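Local coordinates for epidermin leader peptide processing serine protease EpiP (Staphylococcus aureus subsp. aureus, PDB 3QFH), which probably cleaves the leader peptide from the precursor of the lantibiotic epidermin, acting as a subtilisin-like serine endopeptidase, at residues W103-I108 with S182-A187; K175-M180 with G381-T386; D354-M357 with Y361-K364; I367-T370 with Y376-Q379. All blocks are in the same frame, centred on the assembly; numbering follows the deposited sequence.

Contact 1 of 4, residues W103-I108 with S182-A187; sequences WDMNKI and SGQTSA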
loop_
_atom_site.group_PDB
_atom_site.type_symbol
_atom_site.label_atom_id
_atom_site.label_comp_id
_atom_site.label_asym_id
_atom_site.label_seq_id
_atom_site.Cartn_x
_atom_site.Cartn_y
_atom_site.Cartn_z
ATOM N N TRP A 103 -17.498 13.426 3.802
ATOM C CA TRP A 103 -16.959 14.301 4.835
ATOM C C TRP A 103 -15.437 14.302 4.866
ATOM O O TRP A 103 -14.830 15.326 5.135
ATOM C CB TRP A 103 -17.489 13.933 6.219
ATOM C CG TRP A 103 -17.199 12.529 6.652
ATOM C CD1 TRP A 103 -18.043 11.458 6.565
ATOM C CD2 TRP A 103 -16.006 12.048 7.279
ATOM N NE1 TRP A 103 -17.433 10.338 7.066
ATOM C CE2 TRP A 103 -16.181 10.674 7.509
ATOM C CE3 TRP A 103 -14.794 12.646 7.659
ATOM C CZ2 TRP A 103 -15.196 9.886 8.111
ATOM C CZ3 TRP A 103 -13.819 11.864 8.251
ATOM C CH2 TRP A 103 -14.020 10.499 8.467
ATOM N N ASP A 104 -14.843 13.143 4.624
ATOM C CA ASP A 104 -13.411 12.974 4.659
ATOM C C ASP A 104 -12.694 13.765 3.549
ATOM O O ASP A 104 -11.632 14.331 3.776
ATOM C CB ASP A 104 -13.079 11.473 4.549
ATOM C CG ASP A 104 -13.659 10.832 3.280
ATOM O OD1 ASP A 104 -14.883 11.017 3.002
ATOM O OD2 ASP A 104 -12.895 10.132 2.579
ATOM N N MET A 105 -13.312 13.820 2.368
ATOM C CA MET A 105 -12.765 14.499 1.208
ATOM C C MET A 105 -12.986 16.004 1.391
ATOM O O MET A 105 -12.126 16.829 1.053
ATOM C CB MET A 105 -13.439 13.945 -0.068
ATOM C CG MET A 105 -12.611 14.052 -1.335
ATOM S SD MET A 105 -10.997 13.192 -1.186
ATOM C CE MET A 105 -11.400 11.456 -1.230
ATOM N N ASN A 106 -14.122 16.378 1.971
ATOM C CA ASN A 106 -14.361 17.782 2.259
ATOM C C ASN A 106 -13.375 18.347 3.277
ATOM O O ASN A 106 -12.903 19.476 3.131
ATOM C CB ASN A 106 -15.801 18.034 2.730
ATOM C CG ASN A 106 -16.763 18.115 1.570
ATOM O OD1 ASN A 106 -17.160 19.205 1.189
ATOM N ND2 ASN A 106 -17.057 16.981 0.936
ATOM N N LYS A 107 -13.058 17.542 4.285
ATOM C CA LYS A 107 -12.168 17.939 5.357
ATOM C C LYS A 107 -10.779 18.344 4.836
ATOM O O LYS A 107 -10.211 19.332 5.270
ATOM C CB LYS A 107 -12.016 16.770 6.345
ATOM C CG LYS A 107 -11.360 17.115 7.643
ATOM C CD LYS A 107 -12.250 18.047 8.455
ATOM C CE LYS A 107 -11.593 18.486 9.759
ATOM N NZ LYS A 107 -10.480 19.460 9.543
ATOM N N ILE A 108 -10.262 17.590 3.887
ATOM C CA ILE A 108 -8.914 17.831 3.388
ATOM C C ILE A 108 -8.819 18.794 2.206
ATOM O O ILE A 108 -7.720 19.167 1.828
ATOM C CB ILE A 108 -8.204 16.495 3.067
ATOM C CG1 ILE A 108 -8.779 15.825 1.810
ATOM C CG2 ILE A 108 -8.286 15.566 4.274
ATOM C CD1 ILE A 108 -8.088 14.519 1.412
ATOM N N SER A 182 -8.904 2.684 -5.027
ATOM C CA SER A 182 -8.800 3.458 -6.265
ATOM C C SER A 182 -9.722 4.652 -6.291
ATOM O O SER A 182 -9.397 5.691 -6.888
ATOM C CB SER A 182 -9.099 2.565 -7.455
ATOM O OG SER A 182 -8.194 1.485 -7.468
ATOM N N GLY A 183 -10.888 4.504 -5.676
ATOM C CA GLY A 183 -11.834 5.602 -5.601
ATOM C C GLY A 183 -11.296 6.781 -4.811
ATOM O O GLY A 183 -11.540 7.950 -5.182
ATOM N N GLN A 184 -10.535 6.497 -3.749
ATOM C CA GLN A 184 -9.972 7.549 -2.912
ATOM C C GLN A 184 -8.915 8.385 -3.633
ATOM O O GLN A 184 -8.787 9.572 -3.366
ATOM C CB GLN A 184 -9.406 6.989 -1.608
ATOM C CG GLN A 184 -10.503 6.399 -0.664
ATOM C CD GLN A 184 -11.548 7.437 -0.273
ATOM O OE1 GLN A 184 -11.300 8.299 0.554
ATOM N NE2 GLN A 184 -12.715 7.339 -0.860
ATOM N N THR A 185 -8.189 7.780 -4.562
ATOM C CA THR A 185 -7.176 8.515 -5.300
ATOM C C THR A 185 -7.732 9.128 -6.570
ATOM O O THR A 185 -7.397 10.255 -6.909
ATOM C CB THR A 185 -5.982 7.611 -5.779
ATOM O OG1 THR A 185 -6.465 6.551 -6.607
ATOM C CG2 THR A 185 -5.209 7.023 -4.644
ATOM N N SER A 186 -8.612 8.410 -7.252
ATOM C CA SER A 186 -8.960 8.780 -8.612
ATOM C C SER A 186 -10.428 8.899 -9.053
ATOM O O SER A 186 -10.684 9.111 -10.243
ATOM C CB SER A 186 -8.300 7.721 -9.508
ATOM O OG SER A 186 -6.921 7.527 -9.174
ATOM N N ALA A 187 -11.389 8.733 -8.153
ATOM C CA ALA A 187 -12.793 8.825 -8.560
ATOM C C ALA A 187 -13.057 10.195 -9.168
ATOM O O ALA A 187 -12.631 11.209 -8.633
ATOM C CB ALA A 187 -13.739 8.589 -7.368
HETATM O O HOH W 1 -14.699 9.733 0.152
#
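Both OE1 of Gln-184 and OD2 of Asp-104 are gripped by one ammonium group, NZ of Lys-388 on helix 382-400, which makes a salt bridge to the carboxylate and a hydrogen bond to the amide. That shared lysine probably explains why two acceptors can sit so close: OD2 of Asp-104 lies 3.2 Å from OE1 of Gln-184, with no direct bond between them. The two side chains reach toward each other from their own helices, and their carboxylate and amide planes are only 17° apart. Water 1 makes a second link: it can donate to OD2 of Asp-104 (3.1 Å) and accepts from NE2 of Gln-184 in a long bond of 3.3 Å; NE2 also reaches OG1 of Thr-369.

The glutamine gets there by folding. Its chain bends at chi2 (-59°), which brings the amide round toward helix 103-108 although CB itself does not point that way. Met-105, its chain bent at chi2 and chi3, runs antiparallel to the glutamine and brings its methyl CE against the amide, 3.6 Å from OE1 of Gln-184.

Helix 103-108 is thus joined to helix 177-186 through a lysine and a water shared by two buried polar ends, with the Met-105 methyl beside them. The lysine charge probably offsets that of the carboxylate and lets the two acceptor oxygens face each other inside the protein.

Contact 2 of 4, residues K175-M180 with G381-T386; sequences KGHGTM and GTSLAT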
loop_
_atom_site.group_PDB
_atom_site.type_symbol
_atom_site.label_atom_id
_atom_site.label_comp_id
_atom_site.label_asym_id
_atom_site.label_seq_id
_atom_site.Cartn_x
_atom_site.Cartn_y
_atom_site.Cartn_z
ATOM N N LYS A 175 -11.858 -9.432 -4.749
ATOM C CA LYS A 175 -12.172 -9.164 -3.341
ATOM C C LYS A 175 -12.926 -7.878 -3.072
ATOM O O LYS A 175 -13.777 -7.844 -2.187
ATOM C CB LYS A 175 -10.888 -9.180 -2.499
ATOM C CG LYS A 175 -10.256 -10.528 -2.406
ATOM C CD LYS A 175 -9.179 -10.547 -1.341
ATOM C CE LYS A 175 -8.667 -11.915 -1.134
ATOM N NZ LYS A 175 -7.733 -11.958 0.014
ATOM N N GLY A 176 -12.582 -6.811 -3.790
ATOM C CA GLY A 176 -13.283 -5.524 -3.654
ATOM C C GLY A 176 -12.501 -4.381 -3.027
ATOM O O GLY A 176 -12.856 -3.219 -3.197
ATOM N N HIS A 177 -11.430 -4.711 -2.320
ATOM C CA HIS A 177 -10.618 -3.734 -1.630
ATOM C C HIS A 177 -9.932 -2.737 -2.572
ATOM O O HIS A 177 -9.940 -1.536 -2.316
ATOM C CB HIS A 177 -9.556 -4.457 -0.797
ATOM C CG HIS A 177 -8.824 -3.560 0.143
ATOM N ND1 HIS A 177 -7.574 -3.050 -0.135
ATOM C CD2 HIS A 177 -9.173 -3.068 1.358
ATOM C CE1 HIS A 177 -7.181 -2.289 0.872
ATOM N NE2 HIS A 177 -8.135 -2.284 1.788
ATOM N N GLY A 178 -9.326 -3.238 -3.643
ATOM C CA GLY A 178 -8.608 -2.374 -4.596
ATOM C C GLY A 178 -9.517 -1.328 -5.209
ATOM O O GLY A 178 -9.111 -0.187 -5.426
ATOM N N THR A 179 -10.766 -1.705 -5.467
ATOM C CA THR A 179 -11.727 -0.759 -6.019
ATOM C C THR A 179 -12.010 0.389 -5.047
ATOM O O THR A 179 -12.168 1.536 -5.461
ATOM C CB THR A 179 -13.020 -1.469 -6.442
ATOM O OG1 THR A 179 -12.692 -2.432 -7.465
ATOM C CG2 THR A 179 -14.021 -0.462 -6.977
ATOM N N MET A 180 -12.054 0.081 -3.753
ATOM C CA MET A 180 -12.325 1.091 -2.729
ATOM C C MET A 180 -11.161 2.068 -2.622
ATOM O O MET A 180 -11.349 3.273 -2.469
ATOM C CB MET A 180 -12.547 0.417 -1.376
ATOM C CG MET A 180 -13.699 -0.577 -1.345
ATOM S SD MET A 180 -13.850 -1.330 0.268
ATOM C CE MET A 180 -14.846 -2.790 -0.045
ATOM N N GLY A 381 -10.580 2.410 7.670
ATOM C CA GLY A 381 -9.272 1.760 7.769
ATOM C C GLY A 381 -8.180 2.612 7.215
ATOM O O GLY A 381 -8.447 3.555 6.470
ATOM N N THR A 382 -6.942 2.291 7.586
ATOM C CA THR A 382 -5.791 3.046 7.107
ATOM C C THR A 382 -5.667 2.931 5.605
ATOM O O THR A 382 -5.082 3.796 4.973
ATOM C CB THR A 382 -4.452 2.577 7.774
ATOM O OG1 THR A 382 -4.278 1.170 7.599
ATOM C CG2 THR A 382 -4.425 2.908 9.270
ATOM N N SER A 383 -6.203 1.849 5.032
ATOM C CA SER A 383 -6.140 1.630 3.582
ATOM C C SER A 383 -6.952 2.707 2.849
ATOM O O SER A 383 -6.797 2.880 1.663
ATOM C CB SER A 383 -6.636 0.219 3.205
ATOM O OG SER A 383 -8.049 0.085 3.372
ATOM N N LEU A 384 -7.841 3.414 3.561
ATOM C CA LEU A 384 -8.625 4.498 2.938
ATOM C C LEU A 384 -7.984 5.885 3.177
ATOM O O LEU A 384 -8.281 6.852 2.464
ATOM C CB LEU A 384 -10.081 4.453 3.408
ATOM C CG LEU A 384 -10.726 3.082 3.135
ATOM C CD1 LEU A 384 -12.177 3.062 3.496
ATOM C CD2 LEU A 384 -10.554 2.668 1.666
ATOM N N ALA A 385 -7.106 5.977 4.164
ATOM C CA ALA A 385 -6.384 7.218 4.438
ATOM C C ALA A 385 -5.150 7.373 3.507
ATOM O O ALA A 385 -4.855 8.448 2.999
ATOM C CB ALA A 385 -5.954 7.231 5.901
ATOM N N THR A 386 -4.470 6.263 3.265
ATOM C CA THR A 386 -3.248 6.230 2.495
ATOM C C THR A 386 -3.400 6.723 1.056
ATOM O O THR A 386 -2.563 7.490 0.584
ATOM C CB THR A 386 -2.641 4.785 2.548
ATOM O OG1 THR A 386 -2.444 4.421 3.914
ATOM C CG2 THR A 386 -1.330 4.706 1.846
#
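His-177 and Ser-383 meet across the pair of helices that carry the histidine and serine of a subtilisin-like fold, and with Asp-130 they have the geometry of a Ser-His-Asp catalytic triad, consistent with a serine endopeptidase.

The imidazole can be traced from CB outward. From CB, which does not itself point at the serine, CG stands anti to the backbone N (chi1 -170°), and this swings the ring across toward helix 382-400. On one side of the ring ND1 is hydrogen-bonded to OD1 of Asp-130. CE1 lies 3.5 Å from CB of Ser-383, while CD2 has OG of Ser-383 as its neighbour at 3.9 Å. At the far end NE2 is hydrogen-bonded to OG of Ser-383 over 2.9 Å, and either atom could supply the proton. The hydroxyl lies at the ring edge, near the imidazole plane. With a partner on each nitrogen, the ring's rotation is fixed.

Ser-383 points its CB toward His-177, and OG sits between the backbone N and the carbonyl carbon (chi1 71°), which turns it toward NE2 of His-177. Farther along the same segment, both N and OG1 of Thr-386 donate to O of Thr-382, OG1 from above the carbonyl plane.

One turn on from the histidine, Met-180 starts toward the other helix but its chain then leads away. Its CB and its carbonyl O both lie 4.3 Å from CD2 of Leu-384.

Contact 3 of 4, residues D354-M357 with Y361-K364; sequences DKWM and YMHK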
loop_
_atom_site.group_PDB
_atom_site.type_symbol
_atom_site.label_atom_id
_atom_site.label_comp_id
_atom_site.label_asym_id
_atom_site.label_seq_id
_atom_site.Cartn_x
_atom_site.Cartn_y
_atom_site.Cartn_z
ATOM N N ASP A 354 -27.916 -1.778 15.181
ATOM C CA ASP A 354 -29.207 -1.179 14.814
ATOM C C ASP A 354 -29.135 0.350 14.741
ATOM O O ASP A 354 -29.313 0.940 13.680
ATOM C CB ASP A 354 -30.295 -1.640 15.808
ATOM C CG ASP A 354 -31.673 -1.057 15.500
ATOM O OD1 ASP A 354 -31.803 -0.260 14.529
ATOM O OD2 ASP A 354 -32.634 -1.394 16.235
ATOM N N LYS A 355 -28.840 0.978 15.871
ATOM C CA LYS A 355 -28.768 2.432 15.941
ATOM C C LYS A 355 -27.690 3.012 15.020
ATOM O O LYS A 355 -27.886 4.080 14.424
ATOM C CB LYS A 355 -28.565 2.847 17.400
ATOM C CG LYS A 355 -28.461 4.335 17.638
ATOM C CD LYS A 355 -28.649 4.695 19.134
ATOM C CE LYS A 355 -28.550 6.222 19.341
ATOM N NZ LYS A 355 -28.688 6.621 20.759
ATOM N N TRP A 356 -26.572 2.289 14.868
ATOM C CA TRP A 356 -25.475 2.728 14.023
ATOM C C TRP A 356 -25.866 2.862 12.549
ATOM O O TRP A 356 -25.524 3.863 11.891
ATOM C CB TRP A 356 -24.292 1.752 14.177
ATOM C CG TRP A 356 -23.056 2.013 13.331
ATOM C CD1 TRP A 356 -22.111 2.980 13.530
ATOM C CD2 TRP A 356 -22.579 1.215 12.237
ATOM N NE1 TRP A 356 -21.113 2.870 12.597
ATOM C CE2 TRP A 356 -21.368 1.788 11.798
ATOM C CE3 TRP A 356 -23.072 0.084 11.570
ATOM C CZ2 TRP A 356 -20.647 1.274 10.729
ATOM C CZ3 TRP A 356 -22.355 -0.419 10.503
ATOM C CH2 TRP A 356 -21.162 0.178 10.088
ATOM N N MET A 357 -26.576 1.875 12.017
ATOM C CA MET A 357 -26.912 1.909 10.578
ATOM C C MET A 357 -28.203 2.651 10.259
ATOM O O MET A 357 -28.367 3.143 9.155
ATOM C CB MET A 357 -26.963 0.481 9.972
ATOM C CG MET A 357 -28.034 -0.443 10.503
ATOM S SD MET A 357 -28.183 -2.028 9.588
ATOM C CE MET A 357 -28.739 -1.439 7.978
ATOM N N TYR A 361 -25.254 7.196 12.141
ATOM C CA TYR A 361 -23.878 7.216 12.640
ATOM C C TYR A 361 -22.833 6.656 11.651
ATOM O O TYR A 361 -21.755 7.240 11.475
ATOM C CB TYR A 361 -23.793 6.533 13.992
ATOM C CG TYR A 361 -24.627 7.202 15.073
ATOM C CD1 TYR A 361 -24.166 8.336 15.747
ATOM C CD2 TYR A 361 -25.863 6.688 15.435
ATOM C CE1 TYR A 361 -24.938 8.942 16.755
ATOM C CE2 TYR A 361 -26.637 7.282 16.433
ATOM C CZ TYR A 361 -26.170 8.406 17.086
ATOM O OH TYR A 361 -26.948 8.978 18.068
ATOM N N MET A 362 -23.151 5.546 11.005
ATOM C CA MET A 362 -22.251 4.945 10.040
ATOM C C MET A 362 -21.737 5.981 9.047
ATOM O O MET A 362 -20.538 6.033 8.761
ATOM C CB MET A 362 -22.957 3.820 9.280
ATOM C CG MET A 362 -22.116 3.211 8.157
ATOM S SD MET A 362 -22.984 1.981 7.145
ATOM C CE MET A 362 -24.252 2.964 6.330
ATOM N N HIS A 363 -22.658 6.810 8.553
ATOM C CA HIS A 363 -22.369 7.839 7.545
ATOM C C HIS A 363 -21.424 8.941 8.030
ATOM O O HIS A 363 -20.703 9.544 7.238
ATOM C CB HIS A 363 -23.684 8.470 7.057
ATOM C CG HIS A 363 -24.691 7.459 6.588
ATOM N ND1 HIS A 363 -25.530 6.790 7.456
ATOM C CD2 HIS A 363 -24.977 6.992 5.349
ATOM C CE1 HIS A 363 -26.298 5.963 6.766
ATOM N NE2 HIS A 363 -25.978 6.066 5.488
ATOM N N LYS A 364 -21.476 9.218 9.321
ATOM C CA LYS A 364 -20.648 10.231 9.934
ATOM C C LYS A 364 -19.205 9.780 10.194
ATOM O O LYS A 364 -18.291 10.598 10.073
ATOM C CB LYS A 364 -21.277 10.674 11.261
ATOM C CG LYS A 364 -22.596 11.414 11.087
ATOM C CD LYS A 364 -23.184 11.796 12.439
ATOM C CE LYS A 364 -24.503 12.562 12.289
ATOM N NZ LYS A 364 -25.147 12.836 13.612
#
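Met-362 lies across one face of the Trp-356 indole, its chain oblique to the tryptophan side chain. CB of Met-362 stands 3.8 Å from the centroid of the six-membered ring, 20° off the normal, a CH-pi contact, and CG follows at 3.5 Å from CZ2 of Trp-356. The sulfur comes in obliquely, with SD of Met-362 4.4 Å from the same centroid, a Met-aromatic contact. Trp-356 has CG anti to its backbone N (chi1 178°), which turns the indole to meet helix 361-365; its NE1 is hydrogen-bonded to Glu-365.

Tyr-361 runs antiparallel to the tryptophan, CB packing 4.0 Å from CD1 of Trp-356. Its ring meets Lys-355 instead: the lysine chain, extended beyond CG, brings CE to within 3.4 Å of OH of Tyr-361, and CG against CE2. O of Lys-355 lies at the edge of the phenol ring, in its plane. Phe-351 and Tyr-347 of helix 346-358 also meet this ring.

The backbones are tied by N of Met-362, which donates to O of Trp-356 over 3.0 Å at 164°, closing the turn between the two helices. One backbone bond, a methionine laid on an indole and a lysine chain against a phenol therefore hold this surface corner. Dispersion probably dominates: CG and CE of Lys-355 do the touching, NZ lying farther, 4.0 Å from OH of Tyr-361.

Contact 4 of 4, residues I367-T370 with Y376-Q379; sequences ILTT and YIYQ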
loop_
_atom_site.group_PDB
_atom_site.type_symbol
_atom_site.label_atom_id
_atom_site.label_comp_id
_atom_site.label_asym_id
_atom_site.label_seq_id
_atom_site.Cartn_x
_atom_site.Cartn_y
_atom_site.Cartn_z
ATOM N N ILE A 367 -16.042 6.020 5.652
ATOM C CA ILE A 367 -15.655 6.617 4.395
ATOM C C ILE A 367 -16.471 6.071 3.219
ATOM O O ILE A 367 -16.479 4.866 2.957
ATOM C CB ILE A 367 -14.181 6.280 4.090
ATOM C CG1 ILE A 367 -13.250 6.634 5.283
ATOM C CG2 ILE A 367 -13.744 6.932 2.777
ATOM C CD1 ILE A 367 -13.138 8.077 5.614
ATOM N N LEU A 368 -17.111 6.974 2.491
ATOM C CA LEU A 368 -17.881 6.610 1.339
ATOM C C LEU A 368 -16.903 6.438 0.184
ATOM O O LEU A 368 -16.122 7.338 -0.108
ATOM C CB LEU A 368 -18.914 7.711 1.043
ATOM C CG LEU A 368 -19.788 7.541 -0.205
ATOM C CD1 LEU A 368 -20.601 6.236 -0.181
ATOM C CD2 LEU A 368 -20.696 8.732 -0.345
ATOM N N THR A 369 -16.896 5.271 -0.447
ATOM C CA THR A 369 -15.997 5.079 -1.580
ATOM C C THR A 369 -16.648 4.207 -2.629
ATOM O O THR A 369 -17.754 3.691 -2.426
ATOM C CB THR A 369 -14.615 4.494 -1.119
ATOM O OG1 THR A 369 -13.647 4.617 -2.179
ATOM C CG2 THR A 369 -14.734 3.049 -0.647
ATOM N N THR A 370 -15.966 4.083 -3.764
ATOM C CA THR A 370 -16.405 3.251 -4.859
ATOM C C THR A 370 -16.316 1.771 -4.505
ATOM O O THR A 370 -15.306 1.312 -3.946
ATOM C CB THR A 370 -15.514 3.486 -6.096
ATOM O OG1 THR A 370 -14.134 3.353 -5.716
ATOM C CG2 THR A 370 -15.752 4.864 -6.657
ATOM N N TYR A 376 -21.467 2.171 -4.545
ATOM C CA TYR A 376 -20.699 2.725 -3.436
ATOM C C TYR A 376 -20.838 1.903 -2.161
ATOM O O TYR A 376 -21.747 1.103 -2.024
ATOM C CB TYR A 376 -21.118 4.200 -3.225
ATOM C CG TYR A 376 -21.028 4.918 -4.549
ATOM C CD1 TYR A 376 -19.811 5.382 -5.007
ATOM C CD2 TYR A 376 -22.145 5.016 -5.397
ATOM C CE1 TYR A 376 -19.702 5.966 -6.244
ATOM C CE2 TYR A 376 -22.048 5.596 -6.649
ATOM C CZ TYR A 376 -20.821 6.081 -7.063
ATOM O OH TYR A 376 -20.686 6.661 -8.301
ATOM N N ILE A 377 -19.892 2.101 -1.254
ATOM C CA ILE A 377 -19.873 1.400 0.007
ATOM C C ILE A 377 -19.196 2.276 1.063
ATOM O O ILE A 377 -18.340 3.108 0.745
ATOM C CB ILE A 377 -19.106 0.042 -0.149
ATOM C CG1 ILE A 377 -19.186 -0.804 1.128
ATOM C CG2 ILE A 377 -17.662 0.283 -0.490
ATOM C CD1 ILE A 377 -18.522 -2.215 0.987
ATOM N N TYR A 378 -19.593 2.080 2.315
ATOM C CA TYR A 378 -19.003 2.766 3.481
ATOM C C TYR A 378 -18.011 1.810 4.167
ATOM O O TYR A 378 -18.384 0.694 4.548
ATOM C CB TYR A 378 -20.091 3.184 4.487
ATOM C CG TYR A 378 -20.798 4.468 4.114
ATOM C CD1 TYR A 378 -20.235 5.694 4.446
ATOM C CD2 TYR A 378 -22.015 4.465 3.426
ATOM C CE1 TYR A 378 -20.842 6.888 4.104
ATOM C CE2 TYR A 378 -22.641 5.683 3.074
ATOM C CZ TYR A 378 -22.035 6.878 3.422
ATOM O OH TYR A 378 -22.580 8.081 3.115
ATOM N N GLN A 379 -16.747 2.228 4.283
ATOM C CA GLN A 379 -15.715 1.422 4.935
ATOM C C GLN A 379 -14.831 2.304 5.812
ATOM O O GLN A 379 -15.007 3.521 5.868
ATOM C CB GLN A 379 -14.861 0.710 3.892
ATOM C CG GLN A 379 -15.604 -0.367 3.125
ATOM C CD GLN A 379 -15.661 -1.663 3.874
ATOM O OE1 GLN A 379 -14.674 -2.388 3.937
ATOM N NE2 GLN A 379 -16.818 -1.982 4.426
#
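Four backbone hydrogen bonds tie Ile-367 to Gln-379 and Thr-369 to Ile-377, the two hydrogen-bonded pairs of an antiparallel beta hairpin. The shortest runs from N of Ile-367 to O of Gln-379, 2.7 Å, and its return bond goes from N of Gln-379 to O of Ile-367. Thr-369 and Ile-377 exchange bonds of 2.9 Å each way, between N and O. At the non-hydrogen-bonded pairs, CA-H...O contacts fill in: CA of Tyr-378 is 3.3 Å from O of Ile-367, and CA of Tyr-376 meets O of Thr-369.

Aromatic and apolar packing gathers on the face of Leu-368 and Tyr-378. With CG anti to the backbone N (chi1 177°) the leucine leans over the tyrosine: its CD1 sits over one face of the Tyr-378 ring, 4.1 Å from the centroid and 19° off the normal, a CH-pi contact, while CB touches CE1 of the same ring. CD1 also packs 3.7 Å from CB of Tyr-376. On the other face Thr-369 and Ile-377 stand next to each other with their branches aligned, their CG2 methyls 4.0 Å apart.

Among the side-chain polar bonds, NE2 of Gln-379 folds back on O of Tyr-378, 3.1 Å away. The hydroxyls bond outside the hairpin: OG1 of Thr-369 to O of Met-180 and to NE2 of Gln-184, OG1 of Thr-370 to O of Thr-179, and OH of Tyr-376 to Asp-139. The backbone bonds thus hold the two strands together, while the threonine hydroxyls dock them on helix 177-186, which carries His-177 of the probable catalytic triad.

Overall arrangement
Contacts 1 and 2 share helix 177-186, and contact 4 lays its hairpin against the same helix. Contact 1 is buried, contacts 2 and 4 are partly so, and contact 3 sits at the surface, its centre 28 Å from that of the chain against 9 Å for contact 2. The chemistry follows: a lysine and a water serve buried acceptors in contact 1, a probable charge relay occupies contact 2, and contact 3 relies on ring and sulfur packing. Contact 4 is chiefly backbone pairing. It touches all the others, meeting contact 1 through Thr-369, contact 2 through Thr-369 and Gln-379, and contact 3 where His-363 meets Tyr-378 edge-to-face.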